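Local coordinates for STIL N-terminal domain-containing protein (PDB 5OI9) that probably acts in centriole assembly as a STIL-family protein of Trichoplax adhaerens, of which this chain is the N-terminal domain, at residues A[24-30]-A[194-200]. Numbering follows the deposited sequence.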
loop_
_atom_site.group_PDB
_atom_site.type_symbol
_atom_site.label_atom_id
_atom_site.label_comp_id
_atom_site.label_asym_id
_atom_site.label_seq_id
_atom_site.Cartn_x
_atom_site.Cartn_y
_atom_site.Cartn_z
ATOM N N GLY A 24 -25.509 13.083 1.532
ATOM C CA GLY A 24 -25.650 11.713 1.078
ATOM C C GLY A 24 -25.185 10.767 2.160
ATOM O O GLY A 24 -24.756 11.183 3.240
ATOM N N GLU A 25 -25.282 9.477 1.850
ATOM C CA GLU A 25 -24.864 8.446 2.790
ATOM C C GLU A 25 -23.390 8.598 3.147
ATOM O O GLU A 25 -22.557 8.924 2.297
ATOM C CB GLU A 25 -25.104 7.060 2.195
ATOM C CG GLU A 25 -26.342 6.352 2.705
ATOM C CD GLU A 25 -26.486 4.958 2.125
ATOM O OE1 GLU A 25 -25.786 4.650 1.137
ATOM O OE2 GLU A 25 -27.292 4.169 2.660
ATOM N N GLN A 26 -23.076 8.364 4.419
ATOM C CA GLN A 26 -21.685 8.210 4.820
ATOM C C GLN A 26 -21.059 7.024 4.097
ATOM O O GLN A 26 -21.734 6.049 3.756
ATOM C CB GLN A 26 -21.571 7.994 6.328
ATOM C CG GLN A 26 -21.790 9.218 7.179
ATOM C CD GLN A 26 -21.205 9.049 8.566
ATOM O OE1 GLN A 26 -20.836 7.943 8.962
ATOM N NE2 GLN A 26 -21.104 10.147 9.308
ATOM N N GLU A 27 -19.754 7.113 3.869
ATOM C CA GLU A 27 -18.984 6.009 3.315
ATOM C C GLU A 27 -17.800 5.729 4.226
ATOM O O GLU A 27 -17.210 6.653 4.796
ATOM C CB GLU A 27 -18.493 6.315 1.891
ATOM C CG GLU A 27 -19.585 6.735 0.915
ATOM C CD GLU A 27 -20.400 5.565 0.392
ATOM O OE1 GLU A 27 -21.467 5.809 -0.210
ATOM O OE2 GLU A 27 -19.976 4.405 0.577
ATOM N N GLU A 28 -17.465 4.453 4.372
ATOM C CA GLU A 28 -16.301 4.027 5.137
ATOM C C GLU A 28 -15.226 3.576 4.160
ATOM O O GLU A 28 -15.452 2.660 3.362
ATOM C CB GLU A 28 -16.662 2.905 6.108
ATOM C CG GLU A 28 -17.634 3.322 7.199
ATOM C CD GLU A 28 -18.137 2.143 8.011
ATOM O OE1 GLU A 28 -17.968 0.989 7.558
ATOM O OE2 GLU A 28 -18.702 2.369 9.103
ATOM N N LEU A 29 -14.065 4.217 4.224
ATOM C CA LEU A 29 -12.967 3.957 3.306
ATOM C C LEU A 29 -11.891 3.132 3.997
ATOM O O LEU A 29 -11.571 3.365 5.168
ATOM C CB LEU A 29 -12.369 5.270 2.787
ATOM C CG LEU A 29 -13.365 6.302 2.241
ATOM C CD1 LEU A 29 -12.644 7.536 1.708
ATOM C CD2 LEU A 29 -14.249 5.686 1.162
ATOM N N HIS A 30 -11.341 2.163 3.269
ATOM C CA HIS A 30 -10.186 1.410 3.739
ATOM C C HIS A 30 -9.496 0.776 2.542
ATOM O O HIS A 30 -10.109 0.561 1.493
ATOM C CB HIS A 30 -10.567 0.338 4.767
ATOM C CG HIS A 30 -9.384 -0.345 5.381
ATOM N ND1 HIS A 30 -8.875 -1.532 4.899
ATOM C CD2 HIS A 30 -8.593 0.009 6.422
ATOM C CE1 HIS A 30 -7.829 -1.887 5.626
ATOM N NE2 HIS A 30 -7.635 -0.967 6.554
ATOM N N ALA A 194 -7.185 1.906 10.321
ATOM C CA ALA A 194 -8.006 3.110 10.420
ATOM C C ALA A 194 -9.040 3.195 9.302
ATOM O O ALA A 194 -8.710 3.094 8.117
ATOM C CB ALA A 194 -7.109 4.348 10.396
ATOM N N LEU A 195 -10.302 3.373 9.693
ATOM C CA LEU A 195 -11.383 3.650 8.757
ATOM C C LEU A 195 -11.552 5.157 8.603
ATOM O O LEU A 195 -11.628 5.883 9.598
ATOM C CB LEU A 195 -12.698 3.037 9.236
ATOM C CG LEU A 195 -12.855 1.517 9.289
ATOM C CD1 LEU A 195 -14.281 1.154 9.681
ATOM C CD2 LEU A 195 -12.483 0.885 7.958
ATOM N N ILE A 196 -11.619 5.620 7.360
ATOM C CA ILE A 196 -11.913 7.019 7.071
ATOM C C ILE A 196 -13.412 7.151 6.836
ATOM O O ILE A 196 -13.964 6.517 5.931
ATOM C CB ILE A 196 -11.121 7.522 5.854
ATOM C CG1 ILE A 196 -9.615 7.456 6.120
ATOM C CG2 ILE A 196 -11.545 8.941 5.496
ATOM C CD1 ILE A 196 -9.148 8.375 7.216
ATOM N N THR A 197 -14.073 7.960 7.662
ATOM C CA THR A 197 -15.473 8.298 7.443
ATOM C C THR A 197 -15.563 9.444 6.441
ATOM O O THR A 197 -14.929 10.486 6.626
ATOM C CB THR A 197 -16.144 8.698 8.757
ATOM O OG1 THR A 197 -15.944 7.670 9.735
ATOM C CG2 THR A 197 -17.636 8.916 8.552
ATOM N N ALA A 198 -16.347 9.254 5.381
ATOM C CA ALA A 198 -16.468 10.242 4.317
ATOM C C ALA A 198 -17.929 10.617 4.122
ATOM O O ALA A 198 -18.786 9.740 3.979
ATOM C CB ALA A 198 -15.876 9.716 3.007
ATOM N N VAL A 199 -18.200 11.917 4.092
ATOM C CA VAL A 199 -19.551 12.457 4.007
ATOM C C VAL A 199 -19.624 13.359 2.780
ATOM O O VAL A 199 -18.831 14.294 2.669
ATOM C CB VAL A 199 -19.941 13.245 5.269
ATOM C CG1 VAL A 199 -21.186 14.065 5.017
ATOM C CG2 VAL A 199 -20.144 12.303 6.446
ATOM N N PRO A 200 -20.552 13.130 1.853
ATOM C CA PRO A 200 -20.705 14.060 0.727
ATOM C C PRO A 200 -21.250 15.397 1.207
ATOM O O PRO A 200 -22.176 15.452 2.020
ATOM C CB PRO A 200 -21.704 13.348 -0.197
ATOM C CG PRO A 200 -21.877 11.961 0.359
ATOM C CD PRO A 200 -21.546 12.048 1.815
#
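Leu29 and Ile196 meet on the buried face of an antiparallel strand pair, their CB atoms 4.0 Å apart. Leu29 carries CG anti to its carbonyl carbon (chi1 -50°), and from there CD1 reaches Ala198 CB at 4.1 Å. Trp273 of helix 270-281 packs against both Leu29 and Ile196 over this part of the face, and Trp311 meets Ala198. The backbone evidence agrees: Glu27 pairs with Ala198 and Leu29 with Ile196 through two reciprocal bonds each, all with N-H...O angles of at least 156°. Glu27 N lies 2.8 Å from Ala198 O, and the longest of the four, Ile196 N to Leu29 O, measures 3.1 Å. Strand 27-29 is an outermost strand, within this chain, of a mixed sheet, and strand 196-200 joins it to strand 309-314, where Thr197 and Val199 bond to Ser314 and Glu312. Beyond the ladder, the His30 ring turns its CD2 edge to Ala194 O (3.5 Å, in the ring plane), while NE2 bonds to Pro192 O.

The other face, carrying Glu28 and Thr197, is the more solvent-exposed. Here the extended, exposed Gln26 side chain lies across Thr197 and Val199, its CG 3.6 Å from Val199 CG2; these are van der Waals contacts without a cross-strand side-chain hydrogen bond. Past the last bridge, Pro200 brings CD and CG against the backbone of residues 24-25, CD lying 3.3 Å from Glu25 O. Replacing the ring with an alanine here removes CG and CD and would probably open a gap beside Gly24 and Glu25, leaving that exposed segment freer to shift.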